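PDB 3EZF: ParA from Salmonella enterica subsp. enterica serovar Newport str. SL317, which probably acts as a P-loop ATPase in P1-type plasmid partition and, when bound to ADP, as a DNA-binding transcriptional regulator. Local coordinates for residues T45-A50 with L55-V60; K51-S56 with D94-R99; Q62-M67 with E83-T88. All blocks are in the same frame, centred on the assembly; numbering follows the deposited sequence.

Contact 1 of 3, residues T45-A50 with L55-V60; sequences TRNAVA and LSRRIV. With SO4 (sulfate ion), chain F; SO4 (sulfate ion), chain H.
V49 and A50 supply the apolar side of this contact. The V49 CG1 methyl, placed anti to the backbone N (chi1 -171°), meets two partners. It lies 3.8 Å from L55 CD1 and 3.8 Å from V60 CG2. A50 packs its CB against the start of the next helix, 3.5 Å from R57 CG. Helix 46-50 and helix 57-69 form a helix-turn-helix pair, with residues 51-56 as the turn. By analogy with other such domains, helix 57-69 is probably the recognition helix. Polar groups gather at the edges. The extended R57 chain reaches alongside N47, but their close approach is too tight in the model and its detail is doubtful. N47 ND2 donates to O2 of the chain F sulfate at 2.6 Å. S56 is the N-cap of helix 57-69. Its OG accepts from I59 N at 3.2 Å in a fairly straight bond (162°), and weakly from R58 N. R58, bent in mid-chain, grips the chain H sulfate with both terminal nitrogens, NH1 reaching O4 at 2.7 Å. Both sulfates probably come from the crystallisation liquor.

Contact 2 of 3, residues K51-S56 with D94-R99; sequences KLPKLS and DIYAHR. With SO4 (sulfate ion), chain D; SO4 (sulfate ion), chain H.
Y96 reaches from helix 89-98 into the turn at 51-56. Its OH donates to P53 O at 2.9 Å. The hydroxyl lies in the carbonyl plane, on a lone pair, with a C=O...O angle of 132°, and P53 O sits at the ring edge. L55 covers one ring face. Its CD1 methyl makes a CH-pi contact, 4.0 Å from the ring centroid and 28° off the normal. L52 CB comes within 3.3 Å of Y96 OH, and its side chain crosses the tyrosine at about a right angle. Chi1 of -87° puts Y96 CG anti to the carbonyl carbon, and the end of the side chain comes nearer to the turn than the direction of CB suggests. L52 to L55 form a type II beta turn, closed by a weak bond from L55 N to L52 O at 3.2 Å. Further out, K54 NZ donates to O1 of the chain D sulfate at 2.7 Å. R99, just past the helix, turns its guanidinium edge to the chain H sulfate, NH1 and NH2 both donating to O3. The turn between helices 46-50 and 57-69, with helix 89-98 packed against it, fits the three-helix core of a helix-turn-helix domain.

Contact 3 of 3, residues Q62-M67 with E83-T88; sequences QAIKEM and EQYALT
I64 lays its side chain beside the Y85 ring, the two running past each other in opposite directions. The CD1 methyl stands 4.2 Å above one face of the ring, offset toward the rim. The CG2 branch meets the phenol end: I64 CG2 lies 3.3 Å from Y85 OH and 3.9 Å from Y85 CZ. The two branches therefore touch different parts of one tyrosine. Chi1 of -72° sets CG1 anti to the carbonyl carbon, and an extended chi2 carries CD1 on toward the 83-88 segment. There it meets L87 tip to tip, with I64 CD1 4.0 Å from L87 CD2. I64 and L87 are both buried, while Y85 is partly exposed. The interface is mostly apolar, apart from the Y85 hydroxyl that CG2 meets. That hydroxyl finds its polar partner in E68, one turn further along the same helix as I64, through a hydrogen bond to E68 OE2. This bond ties the far end of the ring to helix 57-69. The 83-88 segment probably forms the second strand of the wing in a winged helix-turn-helix. The backbone of L87 pairs with F44 in the short antiparallel sheet, and F74 packs on both I64 and Y85. L87 lies between helices, touching V49 of helix 46-50 and I95 of helix 89-98 as well as I64 of helix 57-69.

In the fold
All three contacts lie in the helix-turn-helix domain, with centres about 26 to 31 Å from the centre of the chain. Contacts 1 and 2 have centres about 8 Å apart and share L55, S56 and one sulfate. Contacts 1 and 3 are about 9 Å apart and share helix 57-69; contacts 2 and 3 are about 12 Å apart. Contact 1 comes first along the chain. Both segments of contact 3 fall between the two segments of contact 2. Contact 2 joins the turn to helix 89-98, which directly follows strand 87-88 of contact 3. Together the contacts bind helices, turn and strand into a compact unit, consistent with a winged helix-turn-helix that binds DNA.

Contact 1 of 3, residues T45-A50 with L55-V60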
loop_
_atom_site.group_PDB
_atom_site.type_symbol
_atom_site.label_atom_id
_atom_site.label_comp_id
_atom_site.label_asym_id
_atom_site.label_seq_id
_atom_site.Cartn_x
_atom_site.Cartn_y
_atom_site.Cartn_z
ATOM N N THR A 45 34.163 4.275 -20.426
ATOM C CA THR A 45 35.461 4.632 -20.973
ATOM C C THR A 45 35.783 3.436 -21.838
ATOM O O THR A 45 35.242 2.351 -21.607
ATOM C CB THR A 45 36.525 4.700 -19.883
ATOM O OG1 THR A 45 36.338 5.873 -19.091
ATOM C CG2 THR A 45 37.901 4.725 -20.500
ATOM N N ARG A 46 36.646 3.608 -22.831
ATOM C CA ARG A 46 37.000 2.475 -23.677
ATOM C C ARG A 46 37.375 1.273 -22.848
ATOM O O ARG A 46 36.837 0.192 -23.033
ATOM C CB ARG A 46 38.162 2.831 -24.560
ATOM C CG ARG A 46 37.738 3.814 -25.539
ATOM C CD ARG A 46 38.790 4.727 -25.687
ATOM N NE ARG A 46 39.524 4.518 -26.934
ATOM C CZ ARG A 46 40.587 5.231 -27.258
ATOM N NH1 ARG A 46 40.956 6.148 -26.372
ATOM N NH2 ARG A 46 41.269 5.047 -28.412
ATOM N N ASN A 47 38.303 1.477 -21.922
ATOM C CA ASN A 47 38.774 0.409 -21.065
ATOM C C ASN A 47 37.621 -0.256 -20.371
ATOM O O ASN A 47 37.665 -1.446 -20.085
ATOM C CB ASN A 47 39.756 0.960 -20.039
ATOM C CG ASN A 47 40.915 1.708 -20.691
ATOM O OD1 ASN A 47 41.507 1.240 -21.664
ATOM N ND2 ASN A 47 41.243 2.872 -20.152
ATOM N N ALA A 48 36.584 0.517 -20.090
ATOM C CA ALA A 48 35.412 -0.035 -19.439
ATOM C C ALA A 48 34.693 -0.958 -20.418
ATOM O O ALA A 48 34.384 -2.100 -20.075
ATOM C CB ALA A 48 34.498 1.082 -18.991
ATOM N N VAL A 49 34.435 -0.475 -21.636
ATOM C CA VAL A 49 33.746 -1.295 -22.639
ATOM C C VAL A 49 34.544 -2.566 -22.934
ATOM O O VAL A 49 33.972 -3.619 -23.229
ATOM C CB VAL A 49 33.533 -0.524 -23.972
ATOM C CG1 VAL A 49 32.625 -1.320 -24.901
ATOM C CG2 VAL A 49 32.948 0.847 -23.693
ATOM N N ALA A 50 35.868 -2.459 -22.841
ATOM C CA ALA A 50 36.748 -3.588 -23.100
ATOM C C ALA A 50 36.530 -4.647 -22.030
ATOM O O ALA A 50 36.547 -5.844 -22.323
ATOM C CB ALA A 50 38.197 -3.132 -23.114
ATOM N N LEU A 55 34.308 -8.851 -25.355
ATOM C CA LEU A 55 35.037 -7.689 -25.865
ATOM C C LEU A 55 36.404 -7.539 -25.198
ATOM O O LEU A 55 36.662 -8.111 -24.137
ATOM C CB LEU A 55 34.226 -6.400 -25.645
ATOM C CG LEU A 55 32.790 -6.307 -26.190
ATOM C CD1 LEU A 55 32.234 -4.955 -25.840
ATOM C CD2 LEU A 55 32.735 -6.529 -27.686
ATOM N N SER A 56 37.265 -6.745 -25.823
ATOM C CA SER A 56 38.604 -6.507 -25.333
ATOM C C SER A 56 39.073 -5.182 -25.902
ATOM O O SER A 56 38.480 -4.671 -26.845
ATOM C CB SER A 56 39.516 -7.615 -25.824
ATOM O OG SER A 56 39.659 -7.532 -27.229
ATOM N N ARG A 57 40.148 -4.631 -25.346
ATOM C CA ARG A 57 40.673 -3.360 -25.831
ATOM C C ARG A 57 41.011 -3.401 -27.324
ATOM O O ARG A 57 41.063 -2.364 -27.979
ATOM C CB ARG A 57 41.901 -2.939 -25.015
ATOM C CG ARG A 57 41.607 -2.650 -23.533
ATOM C CD ARG A 57 42.709 -1.799 -22.894
ATOM N NE ARG A 57 42.465 -1.510 -21.478
ATOM C CZ ARG A 57 43.280 -0.784 -20.711
ATOM N NH1 ARG A 57 44.387 -0.269 -21.222
ATOM N NH2 ARG A 57 42.999 -0.568 -19.430
ATOM N N ARG A 58 41.229 -4.599 -27.865
ATOM C CA ARG A 58 41.553 -4.743 -29.282
ATOM C C ARG A 58 40.260 -4.699 -30.083
ATOM O O ARG A 58 40.205 -4.054 -31.131
ATOM C CB ARG A 58 42.290 -6.065 -29.532
ATOM C CG ARG A 58 42.858 -6.241 -30.942
ATOM C CD ARG A 58 41.839 -6.808 -31.917
ATOM N NE ARG A 58 41.450 -8.177 -31.572
ATOM C CZ ARG A 58 40.495 -8.871 -32.192
ATOM N NH1 ARG A 58 40.214 -10.112 -31.807
ATOM N NH2 ARG A 58 39.812 -8.321 -33.190
ATOM N N ILE A 59 39.223 -5.374 -29.578
ATOM C CA ILE A 59 37.917 -5.413 -30.248
ATOM C C ILE A 59 37.343 -3.997 -30.353
ATOM O O ILE A 59 36.996 -3.530 -31.440
ATOM C CB ILE A 59 36.880 -6.243 -29.459
ATOM C CG1 ILE A 59 37.440 -7.623 -29.101
ATOM C CG2 ILE A 59 35.576 -6.325 -30.257
ATOM C CD1 ILE A 59 37.506 -8.585 -30.228
ATOM N N VAL A 60 37.237 -3.337 -29.205
ATOM C CA VAL A 60 36.708 -1.985 -29.117
ATOM C C VAL A 60 37.418 -1.005 -30.032
ATOM O O VAL A 60 36.800 -0.382 -30.888
ATOM C CB VAL A 60 36.799 -1.470 -27.665
ATOM C CG1 VAL A 60 36.564 0.025 -27.619
ATOM C CG2 VAL A 60 35.779 -2.205 -26.792
HETATM S S SO4 F . 40.229 4.811 -17.768
HETATM O O1 SO4 F . 40.200 5.223 -19.180
HETATM O O2 SO4 F . 40.728 3.430 -17.667
HETATM O O3 SO4 F . 38.875 4.889 -17.187
HETATM O O4 SO4 F . 41.132 5.715 -17.037
HETATM S S SO4 H . 37.997 -11.387 -34.356
HETATM O O1 SO4 H . 38.519 -10.385 -35.308
HETATM O O2 SO4 H . 37.380 -12.502 -35.102
HETATM O O3 SO4 H . 36.986 -10.750 -33.490
HETATM O O4 SO4 H . 39.095 -11.912 -33.522
#

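Contact 2 of 3, residues K51-S56 with D94-R99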
loop_
_atom_site.group_PDB
_atom_site.type_symbol
_atom_site.label_atom_id
_atom_site.label_comp_id
_atom_site.label_asym_id
_atom_site.label_seq_id
_atom_site.Cartn_x
_atom_site.Cartn_y
_atom_site.Cartn_z
ATOM N N LYS A 51 36.305 -4.214 -20.793
ATOM C CA LYS A 51 36.074 -5.159 -19.713
ATOM C C LYS A 51 34.722 -5.857 -19.837
ATOM O O LYS A 51 34.405 -6.738 -19.043
ATOM C CB LYS A 51 36.149 -4.468 -18.360
ATOM C CG LYS A 51 37.448 -3.739 -18.115
ATOM C CD LYS A 51 37.641 -3.394 -16.642
ATOM C CE LYS A 51 38.708 -4.294 -16.025
ATOM N NZ LYS A 51 39.065 -3.905 -14.629
ATOM N N LEU A 52 33.919 -5.472 -20.822
ATOM C CA LEU A 52 32.609 -6.087 -21.011
ATOM C C LEU A 52 32.696 -7.418 -21.753
ATOM O O LEU A 52 33.625 -7.653 -22.515
ATOM C CB LEU A 52 31.688 -5.122 -21.763
ATOM C CG LEU A 52 30.672 -4.334 -20.925
ATOM C CD1 LEU A 52 31.260 -3.948 -19.574
ATOM C CD2 LEU A 52 30.220 -3.100 -21.710
ATOM N N PRO A 53 31.716 -8.307 -21.536
ATOM C CA PRO A 53 31.663 -9.625 -22.170
ATOM C C PRO A 53 31.927 -9.616 -23.668
ATOM O O PRO A 53 31.536 -8.699 -24.370
ATOM C CB PRO A 53 30.246 -10.103 -21.851
ATOM C CG PRO A 53 29.995 -9.506 -20.536
ATOM C CD PRO A 53 30.520 -8.097 -20.704
ATOM N N LYS A 54 32.583 -10.665 -24.142
ATOM C CA LYS A 54 32.895 -10.829 -25.551
ATOM C C LYS A 54 33.637 -9.651 -26.177
ATOM O O LYS A 54 33.606 -9.480 -27.398
ATOM C CB LYS A 54 31.602 -11.097 -26.322
ATOM C CG LYS A 54 30.691 -12.097 -25.635
ATOM C CD LYS A 54 31.402 -13.426 -25.362
ATOM C CE LYS A 54 31.286 -14.404 -26.519
ATOM N NZ LYS A 54 29.902 -14.969 -26.634
ATOM N N LEU A 55 34.308 -8.851 -25.355
ATOM C CA LEU A 55 35.037 -7.689 -25.865
ATOM C C LEU A 55 36.404 -7.539 -25.198
ATOM O O LEU A 55 36.662 -8.111 -24.137
ATOM C CB LEU A 55 34.226 -6.400 -25.645
ATOM C CG LEU A 55 32.790 -6.307 -26.190
ATOM C CD1 LEU A 55 32.234 -4.955 -25.840
ATOM C CD2 LEU A 55 32.735 -6.529 -27.686
ATOM N N SER A 56 37.265 -6.745 -25.823
ATOM C CA SER A 56 38.604 -6.507 -25.333
ATOM C C SER A 56 39.073 -5.182 -25.902
ATOM O O SER A 56 38.480 -4.671 -26.845
ATOM C CB SER A 56 39.516 -7.615 -25.824
ATOM O OG SER A 56 39.659 -7.532 -27.229
ATOM N N ASP A 94 25.637 -0.672 -30.071
ATOM C CA ASP A 94 25.937 -0.610 -31.489
ATOM C C ASP A 94 27.280 -1.267 -31.827
ATOM O O ASP A 94 27.469 -1.757 -32.945
ATOM C CB ASP A 94 25.898 0.841 -31.980
ATOM C CG ASP A 94 24.478 1.377 -32.102
ATOM O OD1 ASP A 94 23.549 0.592 -32.400
ATOM O OD2 ASP A 94 24.292 2.591 -31.916
ATOM N N ILE A 95 28.209 -1.282 -30.871
ATOM C CA ILE A 95 29.505 -1.913 -31.096
ATOM C C ILE A 95 29.273 -3.412 -31.087
ATOM O O ILE A 95 29.882 -4.140 -31.871
ATOM C CB ILE A 95 30.533 -1.562 -29.991
ATOM C CG1 ILE A 95 31.169 -0.196 -30.271
ATOM C CG2 ILE A 95 31.608 -2.646 -29.913
ATOM C CD1 ILE A 95 32.084 0.278 -29.196
ATOM N N TYR A 96 28.396 -3.867 -30.192
ATOM C CA TYR A 96 28.069 -5.291 -30.083
ATOM C C TYR A 96 27.334 -5.698 -31.349
ATOM O O TYR A 96 27.405 -6.857 -31.790
ATOM C CB TYR A 96 27.154 -5.566 -28.885
ATOM C CG TYR A 96 27.844 -5.805 -27.567
ATOM C CD1 TYR A 96 27.691 -4.917 -26.510
ATOM C CD2 TYR A 96 28.606 -6.953 -27.358
ATOM C CE1 TYR A 96 28.285 -5.165 -25.281
ATOM C CE2 TYR A 96 29.210 -7.217 -26.124
ATOM C CZ TYR A 96 29.045 -6.320 -25.088
ATOM O OH TYR A 96 29.643 -6.552 -23.864
ATOM N N ALA A 97 26.615 -4.742 -31.932
ATOM C CA ALA A 97 25.854 -5.018 -33.143
ATOM C C ALA A 97 26.809 -5.079 -34.327
ATOM O O ALA A 97 26.675 -5.928 -35.216
ATOM C CB ALA A 97 24.799 -3.946 -33.360
ATOM N N HIS A 98 27.783 -4.180 -34.336
ATOM C CA HIS A 98 28.756 -4.166 -35.406
ATOM C C HIS A 98 29.545 -5.474 -35.340
ATOM O O HIS A 98 29.865 -6.070 -36.359
ATOM C CB HIS A 98 29.679 -2.978 -35.230
ATOM C CG HIS A 98 30.749 -2.898 -36.262
ATOM N ND1 HIS A 98 32.029 -2.475 -35.968
ATOM C CD2 HIS A 98 30.750 -3.211 -37.577
ATOM C CE1 HIS A 98 32.770 -2.539 -37.058
ATOM N NE2 HIS A 98 32.019 -2.983 -38.048
ATOM N N ARG A 99 29.837 -5.925 -34.126
ATOM C CA ARG A 99 30.573 -7.168 -33.903
ATOM C C ARG A 99 29.678 -8.371 -34.191
ATOM O O ARG A 99 30.013 -9.516 -33.861
ATOM C CB ARG A 99 31.055 -7.220 -32.450
ATOM C CG ARG A 99 32.555 -7.329 -32.301
ATOM C CD ARG A 99 33.245 -6.369 -33.260
ATOM N NE ARG A 99 34.698 -6.513 -33.279
ATOM C CZ ARG A 99 35.340 -7.675 -33.329
ATOM N NH1 ARG A 99 34.667 -8.819 -33.360
ATOM N NH2 ARG A 99 36.668 -7.690 -33.353
HETATM S S SO4 D . 29.109 -16.884 -23.603
HETATM O O1 SO4 D . 29.000 -17.028 -25.070
HETATM O O2 SO4 D . 27.764 -16.978 -23.009
HETATM O O3 SO4 D . 29.706 -15.576 -23.277
HETATM O O4 SO4 D . 29.970 -17.953 -23.053
HETATM S S SO4 H . 37.997 -11.387 -34.356
HETATM O O1 SO4 H . 38.519 -10.385 -35.308
HETATM O O2 SO4 H . 37.380 -12.502 -35.102
HETATM O O3 SO4 H . 36.986 -10.750 -33.490
HETATM O O4 SO4 H . 39.095 -11.912 -33.522
#

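Contact 3 of 3, residues Q62-M67 with E83-T88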
loop_
_atom_site.group_PDB
_atom_site.type_symbol
_atom_site.label_atom_id
_atom_site.label_comp_id
_atom_site.label_asym_id
_atom_site.label_seq_id
_atom_site.Cartn_x
_atom_site.Cartn_y
_atom_site.Cartn_z
ATOM N N GLN A 62 39.103 -1.473 -32.483
ATOM C CA GLN A 62 38.928 -1.865 -33.868
ATOM C C GLN A 62 37.499 -1.594 -34.288
ATOM O O GLN A 62 37.245 -1.165 -35.404
ATOM C CB GLN A 62 39.241 -3.345 -34.024
ATOM C CG GLN A 62 39.305 -3.828 -35.449
ATOM C CD GLN A 62 39.405 -5.341 -35.521
ATOM O OE1 GLN A 62 40.302 -5.946 -34.926
ATOM N NE2 GLN A 62 38.480 -5.965 -36.248
ATOM N N ALA A 63 36.561 -1.856 -33.389
ATOM C CA ALA A 63 35.146 -1.611 -33.666
ATOM C C ALA A 63 34.945 -0.118 -33.917
ATOM O O ALA A 63 34.335 0.272 -34.911
ATOM C CB ALA A 63 34.294 -2.051 -32.485
ATOM N N ILE A 64 35.466 0.714 -33.014
ATOM C CA ILE A 64 35.337 2.157 -33.154
ATOM C C ILE A 64 35.984 2.654 -34.439
ATOM O O ILE A 64 35.360 3.391 -35.196
ATOM C CB ILE A 64 35.932 2.893 -31.935
ATOM C CG1 ILE A 64 35.009 2.683 -30.731
ATOM C CG2 ILE A 64 36.098 4.367 -32.235
ATOM C CD1 ILE A 64 35.371 3.467 -29.515
ATOM N N LYS A 65 37.223 2.244 -34.691
ATOM C CA LYS A 65 37.937 2.640 -35.907
ATOM C C LYS A 65 37.072 2.297 -37.121
ATOM O O LYS A 65 36.699 3.164 -37.909
ATOM C CB LYS A 65 39.278 1.893 -35.998
ATOM C CG LYS A 65 40.002 2.046 -37.338
ATOM C CD LYS A 65 41.028 0.931 -37.593
ATOM C CE LYS A 65 42.411 1.213 -37.010
ATOM N NZ LYS A 65 42.587 0.768 -35.601
ATOM N N GLU A 66 36.747 1.021 -37.256
ATOM C CA GLU A 66 35.935 0.574 -38.369
ATOM C C GLU A 66 34.635 1.360 -38.494
ATOM O O GLU A 66 34.310 1.839 -39.575
ATOM C CB GLU A 66 35.621 -0.921 -38.233
ATOM C CG GLU A 66 36.836 -1.833 -38.304
ATOM C CD GLU A 66 36.471 -3.310 -38.404
ATOM O OE1 GLU A 66 37.391 -4.124 -38.675
ATOM O OE2 GLU A 66 35.274 -3.657 -38.212
ATOM N N MET A 67 33.900 1.496 -37.390
ATOM C CA MET A 67 32.613 2.200 -37.378
ATOM C C MET A 67 32.671 3.668 -37.763
ATOM O O MET A 67 31.745 4.179 -38.392
ATOM C CB MET A 67 31.951 2.073 -36.002
ATOM C CG MET A 67 31.186 0.775 -35.792
ATOM S SD MET A 67 30.818 0.479 -34.049
ATOM C CE MET A 67 29.221 1.262 -33.851
ATOM N N GLU A 83 40.139 15.868 -25.851
ATOM C CA GLU A 83 38.799 15.179 -26.164
ATOM C C GLU A 83 38.925 13.803 -25.472
ATOM O O GLU A 83 40.027 13.260 -25.426
ATOM C CB GLU A 83 38.505 14.827 -27.672
ATOM C CG GLU A 83 37.016 14.737 -28.088
ATOM C CD GLU A 83 36.354 16.076 -27.931
ATOM O OE1 GLU A 83 36.749 17.037 -28.635
ATOM O OE2 GLU A 83 35.455 16.179 -27.078
ATOM N N GLN A 84 37.825 13.195 -25.017
ATOM C CA GLN A 84 37.829 11.888 -24.317
ATOM C C GLN A 84 37.282 10.740 -25.176
ATOM O O GLN A 84 37.826 10.433 -26.239
ATOM C CB GLN A 84 36.970 12.005 -23.070
ATOM C CG GLN A 84 37.721 12.385 -21.840
ATOM C CD GLN A 84 38.643 11.285 -21.407
ATOM O OE1 GLN A 84 38.440 10.136 -21.778
ATOM N NE2 GLN A 84 39.654 11.617 -20.609
ATOM N N TYR A 85 36.197 10.129 -24.704
ATOM C CA TYR A 85 35.527 9.012 -25.370
ATOM C C TYR A 85 34.661 8.400 -24.298
ATOM O O TYR A 85 35.133 7.599 -23.498
ATOM C CB TYR A 85 36.520 7.957 -25.860
ATOM C CG TYR A 85 36.554 7.794 -27.367
ATOM C CD1 TYR A 85 37.769 7.709 -28.049
ATOM C CD2 TYR A 85 35.379 7.761 -28.114
ATOM C CE1 TYR A 85 37.813 7.608 -29.429
ATOM C CE2 TYR A 85 35.410 7.658 -29.494
ATOM C CZ TYR A 85 36.636 7.587 -30.150
ATOM O OH TYR A 85 36.706 7.539 -31.528
ATOM N N ALA A 86 33.400 8.809 -24.264
ATOM C CA ALA A 86 32.464 8.309 -23.278
ATOM C C ALA A 86 31.295 7.747 -24.030
ATOM O O ALA A 86 30.328 8.455 -24.271
ATOM C CB ALA A 86 32.013 9.435 -22.382
ATOM N N LEU A 87 31.387 6.474 -24.404
ATOM C CA LEU A 87 30.333 5.818 -25.167
ATOM C C LEU A 87 29.107 5.627 -24.294
ATOM O O LEU A 87 29.227 5.375 -23.095
ATOM C CB LEU A 87 30.799 4.446 -25.685
ATOM C CG LEU A 87 32.243 4.163 -26.098
ATOM C CD1 LEU A 87 32.252 2.829 -26.821
ATOM C CD2 LEU A 87 32.792 5.255 -27.001
ATOM N N THR A 88 27.933 5.744 -24.909
ATOM C CA THR A 88 26.662 5.577 -24.209
ATOM C C THR A 88 26.160 4.148 -24.325
ATOM O O THR A 88 26.676 3.359 -25.107
ATOM C CB THR A 88 25.581 6.440 -24.821
ATOM O OG1 THR A 88 25.345 6.002 -26.171
ATOM C CG2 THR A 88 26.004 7.895 -24.804
#